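PDB 5NEC: TonB-dependent siderophore receptor from Pseudomonas aeruginosa 39016, which probably imports iron-loaded siderophores, and siderophore-drug conjugates, across the outer membrane by TonB-dependent transport through its beta-barrel. Local coordinates for residues Q320-Q332 with V379-P392. Sequence-based numbering, arbitrary orientation.
Sequences QGNINNGSVWRRQ and VDTNTGLGSNKCNP
Asn-388 sets its CB almost exactly over the six-membered ring of Trp-329, 3.3 Å from the centroid and 3° off the normal, a CH-pi contact joining a long extracellular loop of the TonB-dependent receptor barrel to the start of strand 327-354. Arg-331 CB covers the opposite face of the indole, near its rim. With CG anti to the backbone N (chi1 172°), the indole reaches across to the loop, where NE1 gives a weak hydrogen bond to Thr-381 O near the ring plane and CD1 meets Thr-383 CG2. The Asn-388 amide stacks on that of Gln-320, the planes 24° apart, and Lys-389, its chain bent at chi2 and chi4, donates hydrogen bonds from NZ to Gln-320 OE1 (2.6 Å) and to Asn-388 OD1. Two asparagines of the 3-10 segment 322-325 grip the loop backbone. Asn-322 ND2 bonds Asn-388 O in the plane of both groups, while its OD1 accepts a weak hydrogen bond from Cys-390 N; ND2 is also held by Asp-317 OD1 through a hydrogen bond. Cys-390, disulfide-bonded to Cys-403 of the short strand 403-405, lays SG against Trp-329 CA (3.7 Å). Asn-325 ND2 reaches a lone pair of Cys-390 O at 2.9 Å, its amide steadied by Ser-327 OG donating to OD1.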
ATOM      1  N   GLN A 320      18.184 -20.520 -13.921  1.00 42.23           N
ATOM      2  CA  GLN A 320      19.314 -21.374 -14.242  1.00 43.50           C
ATOM      3  C   GLN A 320      18.945 -22.498 -15.221  1.00 43.19           C
ATOM      4  O   GLN A 320      19.814 -23.168 -15.729  1.00 44.39           O
ATOM      5  CB  GLN A 320      19.918 -21.956 -12.946  1.00 45.00           C
ATOM      6  CG  GLN A 320      20.630 -20.936 -12.077  1.00 44.63           C
ATOM      7  CD  GLN A 320      21.637 -20.113 -12.877  1.00 46.54           C
ATOM      8  OE1 GLN A 320      22.483 -20.657 -13.587  1.00 46.42           O
ATOM      9  NE2 GLN A 320      21.526 -18.811 -12.788  1.00 48.19           N
ATOM     10  N   GLY A 321      17.659 -22.712 -15.457  1.00 42.50           N
ATOM     11  CA  GLY A 321      17.207 -23.717 -16.386  1.00 41.67           C
ATOM     12  C   GLY A 321      17.117 -25.118 -15.823  1.00 41.72           C
ATOM     13  O   GLY A 321      16.756 -26.025 -16.556  1.00 41.59           O
ATOM     14  N   ASN A 322      17.372 -25.299 -14.520  1.00 41.49           N
ATOM     15  CA  ASN A 322      17.219 -26.619 -13.874  1.00 40.44           C
ATOM     16  C   ASN A 322      15.784 -27.150 -13.927  1.00 41.01           C
ATOM     17  O   ASN A 322      15.582 -28.361 -13.886  1.00 38.57           O
ATOM     18  CB  ASN A 322      17.650 -26.596 -12.409  1.00 39.80           C
ATOM     19  CG  ASN A 322      19.060 -26.091 -12.214  1.00 40.71           C
ATOM     20  OD1 ASN A 322      19.983 -26.565 -12.858  1.00 38.44           O
ATOM     21  ND2 ASN A 322      19.239 -25.131 -11.305  1.00 40.46           N
ATOM     22  N   ILE A 323      14.796 -26.257 -13.978  1.00 42.45           N
ATOM     23  CA  ILE A 323      13.385 -26.664 -14.081  1.00 43.83           C
ATOM     24  C   ILE A 323      13.079 -27.495 -15.321  1.00 44.53           C
ATOM     25  O   ILE A 323      12.183 -28.341 -15.279  1.00 47.57           O
ATOM     26  CB  ILE A 323      12.383 -25.476 -13.991  1.00 44.33           C
ATOM     27  CG1 ILE A 323      12.595 -24.445 -15.122  1.00 43.65           C
ATOM     28  CG2 ILE A 323      12.478 -24.828 -12.609  1.00 44.95           C
ATOM     29  CD1 ILE A 323      11.518 -23.387 -15.184  1.00 42.64           C
ATOM     30  N   ASN A 324      13.838 -27.290 -16.390  1.00 43.43           N
ATOM     31  CA  ASN A 324      13.674 -28.080 -17.596  1.00 43.45           C
ATOM     32  C   ASN A 324      14.148 -29.527 -17.513  1.00 42.06           C
ATOM     33  O   ASN A 324      13.891 -30.275 -18.442  1.00 42.78           O
ATOM     34  CB  ASN A 324      14.302 -27.353 -18.791  1.00 42.84           C
ATOM     35  CG  ASN A 324      13.568 -26.070 -19.109  1.00 42.97           C
ATOM     36  OD1 ASN A 324      12.359 -26.062 -19.146  1.00 44.35           O
ATOM     37  ND2 ASN A 324      14.284 -24.977 -19.276  1.00 43.67           N
ATOM     38  N   ASN A 325      14.826 -29.925 -16.434  1.00 41.31           N
ATOM     39  CA  ASN A 325      15.107 -31.339 -16.180  1.00 41.12           C
ATOM     40  C   ASN A 325      14.352 -31.860 -14.958  1.00 41.98           C
ATOM     41  O   ASN A 325      14.596 -32.972 -14.526  1.00 44.32           O
ATOM     42  CB  ASN A 325      16.617 -31.585 -16.054  1.00 41.72           C
ATOM     43  CG  ASN A 325      17.210 -31.051 -14.743  1.00 43.98           C
ATOM     44  OD1 ASN A 325      16.618 -31.161 -13.675  1.00 45.52           O
ATOM     45  ND2 ASN A 325      18.379 -30.460 -14.836  1.00 42.27           N
ATOM     46  N   GLY A 326      13.453 -31.052 -14.392  1.00 42.89           N
ATOM     47  CA  GLY A 326      12.599 -31.449 -13.266  1.00 41.73           C
ATOM     48  C   GLY A 326      13.103 -31.118 -11.863  1.00 42.04           C
ATOM     49  O   GLY A 326      12.635 -31.719 -10.881  1.00 41.47           O
ATOM     50  N   SER A 327      14.042 -30.167 -11.760  1.00 40.86           N
ATOM     51  CA  SER A 327      14.611 -29.759 -10.469  1.00 39.98           C
ATOM     52  C   SER A 327      14.701 -28.238 -10.275  1.00 38.70           C
ATOM     53  O   SER A 327      14.536 -27.445 -11.211  1.00 38.99           O
ATOM     54  CB  SER A 327      15.983 -30.391 -10.279  1.00 40.13           C
ATOM     55  OG  SER A 327      16.913 -29.830 -11.159  1.00 39.86           O
ATOM     56  N   VAL A 328      14.955 -27.843  -9.032  1.00 38.32           N
ATOM     57  CA  VAL A 328      14.966 -26.428  -8.624  1.00 37.76           C
ATOM     58  C   VAL A 328      16.135 -26.156  -7.679  1.00 35.62           C
ATOM     59  O   VAL A 328      16.221 -26.782  -6.624  1.00 36.60           O
ATOM     60  CB  VAL A 328      13.654 -26.062  -7.893  1.00 37.99           C
ATOM     61  CG1 VAL A 328      13.718 -24.653  -7.322  1.00 38.69           C
ATOM     62  CG2 VAL A 328      12.446 -26.217  -8.820  1.00 38.43           C
ATOM     63  N   TRP A 329      16.989 -25.201  -8.034  1.00 32.98           N
ATOM     64  CA  TRP A 329      17.997 -24.691  -7.100  1.00 33.63           C
ATOM     65  C   TRP A 329      17.340 -23.728  -6.084  1.00 33.22           C
ATOM     66  O   TRP A 329      16.665 -22.774  -6.478  1.00 32.74           O
ATOM     67  CB  TRP A 329      19.102 -23.980  -7.867  1.00 34.07           C
ATOM     68  CG  TRP A 329      20.085 -23.259  -7.038  1.00 33.90           C
ATOM     69  CD1 TRP A 329      20.728 -23.730  -5.948  1.00 34.28           C
ATOM     70  CD2 TRP A 329      20.558 -21.927  -7.250  1.00 34.38           C
ATOM     71  NE1 TRP A 329      21.600 -22.770  -5.459  1.00 35.89           N
ATOM     72  CE2 TRP A 329      21.505 -21.650  -6.240  1.00 34.79           C
ATOM     73  CE3 TRP A 329      20.274 -20.939  -8.196  1.00 35.40           C
ATOM     74  CZ2 TRP A 329      22.166 -20.423  -6.139  1.00 34.16           C
ATOM     75  CZ3 TRP A 329      20.950 -19.717  -8.116  1.00 35.20           C
ATOM     76  CH2 TRP A 329      21.886 -19.477  -7.083  1.00 35.08           C
ATOM     77  N   ARG A 330      17.510 -24.013  -4.796  1.00 33.95           N
ATOM     78  CA  ARG A 330      17.004 -23.141  -3.721  1.00 35.84           C
ATOM     79  C   ARG A 330      17.961 -21.986  -3.485  1.00 36.38           C
ATOM     80  O   ARG A 330      18.778 -21.997  -2.580  1.00 37.76           O
ATOM     81  CB  ARG A 330      16.792 -23.910  -2.432  1.00 35.34           C
ATOM     82  CG  ARG A 330      15.596 -24.829  -2.511  1.00 36.28           C
ATOM     83  CD  ARG A 330      15.584 -25.725  -1.293  1.00 36.36           C
ATOM     84  NE  ARG A 330      14.353 -26.486  -1.120  1.00 35.11           N
ATOM     85  CZ  ARG A 330      14.282 -27.720  -0.612  1.00 34.89           C
ATOM     86  NH1 ARG A 330      15.379 -28.386  -0.256  1.00 35.76           N
ATOM     87  NH2 ARG A 330      13.101 -28.318  -0.494  1.00 34.53           N
ATOM     88  N   ARG A 331      17.861 -20.993  -4.348  1.00 38.56           N
ATOM     89  CA  ARG A 331      18.648 -19.793  -4.187  1.00 41.13           C
ATOM     90  C   ARG A 331      18.102 -19.028  -2.973  1.00 40.37           C
ATOM     91  O   ARG A 331      16.887 -18.959  -2.691  1.00 38.06           O
ATOM     92  CB  ARG A 331      18.663 -18.931  -5.444  1.00 44.38           C
ATOM     93  CG  ARG A 331      18.266 -17.486  -5.323  1.00 47.81           C
ATOM     94  CD  ARG A 331      19.280 -16.525  -4.748  1.00 49.00           C
ATOM     95  NE  ARG A 331      19.131 -15.297  -5.534  1.00 51.66           N
ATOM     96  CZ  ARG A 331      19.530 -14.071  -5.213  1.00 52.26           C
ATOM     97  NH1 ARG A 331      20.179 -13.805  -4.082  1.00 53.80           N
ATOM     98  NH2 ARG A 331      19.273 -13.099  -6.063  1.00 55.08           N
ATOM     99  N   GLN A 332      19.044 -18.436  -2.292  1.00 38.97           N
ATOM    100  CA  GLN A 332      18.853 -17.828  -1.020  1.00 40.37           C
ATOM    101  C   GLN A 332      18.935 -16.337  -1.263  1.00 40.23           C
ATOM    102  O   GLN A 332      19.854 -15.862  -1.907  1.00 38.65           O
ATOM    103  CB  GLN A 332      19.978 -18.356  -0.136  1.00 42.72           C
ATOM    104  CG  GLN A 332      20.302 -17.567   1.071  1.00 44.77           C
ATOM    105  CD  GLN A 332      21.065 -16.301   0.800  1.00 43.18           C
ATOM    106  OE1 GLN A 332      20.589 -15.240   1.184  1.00 45.58           O
ATOM    107  NE2 GLN A 332      22.207 -16.380   0.137  1.00 40.91           N
ATOM    108  N   VAL A 379      25.712 -17.091   2.852  1.00 40.89           N
ATOM    109  CA  VAL A 379      25.052 -18.393   2.980  1.00 42.44           C
ATOM    110  C   VAL A 379      25.621 -19.371   1.946  1.00 45.18           C
ATOM    111  O   VAL A 379      25.727 -19.040   0.779  1.00 46.22           O
ATOM    112  CB  VAL A 379      23.538 -18.294   2.750  1.00 41.52           C
ATOM    113  CG1 VAL A 379      22.845 -19.621   3.055  1.00 42.31           C
ATOM    114  CG2 VAL A 379      22.922 -17.166   3.577  1.00 43.41           C
ATOM    115  N   ASP A 380      25.974 -20.575   2.375  1.00 46.92           N
ATOM    116  CA  ASP A 380      26.412 -21.609   1.451  1.00 48.50           C
ATOM    117  C   ASP A 380      25.206 -22.316   0.824  1.00 45.42           C
ATOM    118  O   ASP A 380      24.510 -23.082   1.500  1.00 46.69           O
ATOM    119  CB  ASP A 380      27.290 -22.629   2.187  1.00 53.14           C
ATOM    120  CG  ASP A 380      27.976 -23.619   1.249  1.00 55.52           C
ATOM    121  OD1 ASP A 380      27.898 -23.469  -0.005  1.00 55.94           O
ATOM    122  OD2 ASP A 380      28.612 -24.541   1.806  1.00 58.79           O
ATOM    123  N   THR A 381      24.969 -22.054  -0.464  1.00 42.71           N
ATOM    124  CA  THR A 381      23.981 -22.791  -1.249  1.00 42.53           C
ATOM    125  C   THR A 381      24.577 -23.648  -2.409  1.00 42.68           C
ATOM    126  O   THR A 381      23.882 -23.970  -3.374  1.00 43.36           O
ATOM    127  CB  THR A 381      22.940 -21.827  -1.823  1.00 40.90           C
ATOM    128  OG1 THR A 381      23.612 -20.853  -2.615  1.00 39.91           O
ATOM    129  CG2 THR A 381      22.134 -21.152  -0.681  1.00 41.53           C
ATOM    130  N   ASN A 382      25.841 -24.036  -2.290  1.00 41.91           N
ATOM    131  CA  ASN A 382      26.545 -24.755  -3.342  1.00 43.13           C
ATOM    132  C   ASN A 382      25.892 -26.121  -3.581  1.00 43.33           C
ATOM    133  O   ASN A 382      25.792 -26.925  -2.654  1.00 42.19           O
ATOM    134  CB  ASN A 382      28.001 -24.945  -2.923  1.00 44.18           C
ATOM    135  CG  ASN A 382      28.882 -25.511  -4.024  1.00 45.15           C
ATOM    136  OD1 ASN A 382      28.433 -26.068  -5.016  1.00 47.78           O
ATOM    137  ND2 ASN A 382      30.173 -25.342  -3.849  1.00 48.14           N
ATOM    138  N   THR A 383      25.462 -26.374  -4.822  1.00 42.93           N
ATOM    139  CA  THR A 383      24.786 -27.638  -5.165  1.00 43.44           C
ATOM    140  C   THR A 383      25.732 -28.812  -5.374  1.00 41.65           C
ATOM    141  O   THR A 383      25.291 -29.953  -5.362  1.00 41.48           O
ATOM    142  CB  THR A 383      23.951 -27.522  -6.449  1.00 43.32           C
ATOM    143  OG1 THR A 383      24.818 -27.276  -7.569  1.00 43.11           O
ATOM    144  CG2 THR A 383      22.899 -26.424  -6.327  1.00 43.10           C
ATOM    145  N   GLY A 384      27.010 -28.521  -5.571  1.00 42.26           N
ATOM    146  CA  GLY A 384      28.001 -29.530  -5.926  1.00 44.18           C
ATOM    147  C   GLY A 384      28.232 -29.610  -7.428  1.00 44.72           C
ATOM    148  O   GLY A 384      29.207 -30.201  -7.838  1.00 45.50           O
ATOM    149  N   LEU A 385      27.347 -29.011  -8.236  1.00 45.39           N
ATOM    150  CA  LEU A 385      27.451 -28.982  -9.697  1.00 44.55           C
ATOM    151  C   LEU A 385      27.375 -27.537 -10.233  1.00 45.41           C
ATOM    152  O   LEU A 385      26.303 -26.947 -10.303  1.00 44.71           O
ATOM    153  CB  LEU A 385      26.320 -29.819 -10.296  1.00 44.46           C
ATOM    154  CG  LEU A 385      26.214 -29.891 -11.823  1.00 45.23           C
ATOM    155  CD1 LEU A 385      27.452 -30.575 -12.373  1.00 46.32           C
ATOM    156  CD2 LEU A 385      24.971 -30.627 -12.239  1.00 44.88           C
ATOM    157  N   GLY A 386      28.524 -26.966 -10.603  1.00 45.62           N
ATOM    158  CA  GLY A 386      28.620 -25.564 -11.035  1.00 44.57           C
ATOM    159  C   GLY A 386      27.952 -24.545 -10.112  1.00 43.56           C
ATOM    160  O   GLY A 386      27.357 -23.588 -10.612  1.00 44.04           O
ATOM    161  N   SER A 387      28.019 -24.774  -8.793  1.00 43.50           N
ATOM    162  CA  SER A 387      27.417 -23.882  -7.748  1.00 44.57           C
ATOM    163  C   SER A 387      25.880 -23.856  -7.649  1.00 43.42           C
ATOM    164  O   SER A 387      25.321 -23.995  -6.559  1.00 43.18           O
ATOM    165  CB  SER A 387      27.944 -22.434  -7.870  1.00 46.07           C
ATOM    166  OG  SER A 387      29.342 -22.412  -8.120  1.00 47.05           O
ATOM    167  N   ASN A 388      25.199 -23.690  -8.781  1.00 43.43           N
ATOM    168  CA  ASN A 388      23.743 -23.441  -8.807  1.00 44.91           C
ATOM    169  C   ASN A 388      22.974 -24.339  -9.810  1.00 45.30           C
ATOM    170  O   ASN A 388      21.830 -24.028 -10.158  1.00 45.94           O
ATOM    171  CB  ASN A 388      23.501 -21.960  -9.132  1.00 43.96           C
ATOM    172  CG  ASN A 388      24.154 -21.528 -10.431  1.00 44.10           C
ATOM    173  OD1 ASN A 388      24.550 -22.351 -11.246  1.00 44.01           O
ATOM    174  ND2 ASN A 388      24.244 -20.231 -10.636  1.00 44.67           N
ATOM    175  N   LYS A 389      23.584 -25.449 -10.250  1.00 44.05           N
ATOM    176  CA  LYS A 389      22.930 -26.391 -11.170  1.00 42.68           C
ATOM    177  C   LYS A 389      22.491 -27.653 -10.441  1.00 41.79           C
ATOM    178  O   LYS A 389      23.115 -28.064  -9.468  1.00 41.17           O
ATOM    179  CB  LYS A 389      23.859 -26.748 -12.337  1.00 42.68           C
ATOM    180  CG  LYS A 389      24.348 -25.552 -13.150  1.00 42.13           C
ATOM    181  CD  LYS A 389      23.176 -24.881 -13.845  1.00 43.51           C
ATOM    182  CE  LYS A 389      23.630 -23.827 -14.844  1.00 44.29           C
ATOM    183  NZ  LYS A 389      24.135 -22.600 -14.164  1.00 45.03           N
ATOM    184  N   CYS A 390      21.421 -28.258 -10.953  1.00 42.53           N
ATOM    185  CA  CYS A 390      20.676 -29.350 -10.302  1.00 43.96           C
ATOM    186  C   CYS A 390      20.129 -30.294 -11.356  1.00 41.84           C
ATOM    187  O   CYS A 390      19.885 -29.891 -12.480  1.00 38.39           O
ATOM    188  CB  CYS A 390      19.422 -28.838  -9.578  1.00 44.82           C
ATOM    189  SG  CYS A 390      19.707 -27.777  -8.194  1.00 51.65           S
ATOM    190  N   ASN A 391      19.861 -31.518 -10.933  1.00 40.97           N
ATOM    191  CA  ASN A 391      19.101 -32.484 -11.738  1.00 42.38           C
ATOM    192  C   ASN A 391      18.525 -33.490 -10.720  1.00 41.48           C
ATOM    193  O   ASN A 391      18.865 -33.419  -9.529  1.00 41.37           O
ATOM    194  CB  ASN A 391      20.000 -33.154 -12.804  1.00 40.55           C
ATOM    195  CG  ASN A 391      21.205 -33.832 -12.207  1.00 40.71           C
ATOM    196  OD1 ASN A 391      21.085 -34.670 -11.302  1.00 42.61           O
ATOM    197  ND2 ASN A 391      22.386 -33.443 -12.657  1.00 41.03           N
ATOM    198  N   PRO A 392      17.651 -34.405 -11.167  1.00 41.36           N
ATOM    199  CA  PRO A 392      17.025 -35.317 -10.193  1.00 41.34           C
ATOM    200  C   PRO A 392      17.954 -36.168  -9.315  1.00 41.54           C
ATOM    201  O   PRO A 392      17.593 -36.508  -8.200  1.00 45.28           O
ATOM    202  CB  PRO A 392      16.093 -36.168 -11.059  1.00 41.23           C
ATOM    203  CG  PRO A 392      15.672 -35.213 -12.137  1.00 40.88           C
ATOM    204  CD  PRO A 392      16.950 -34.461 -12.463  1.00 41.57           C
TER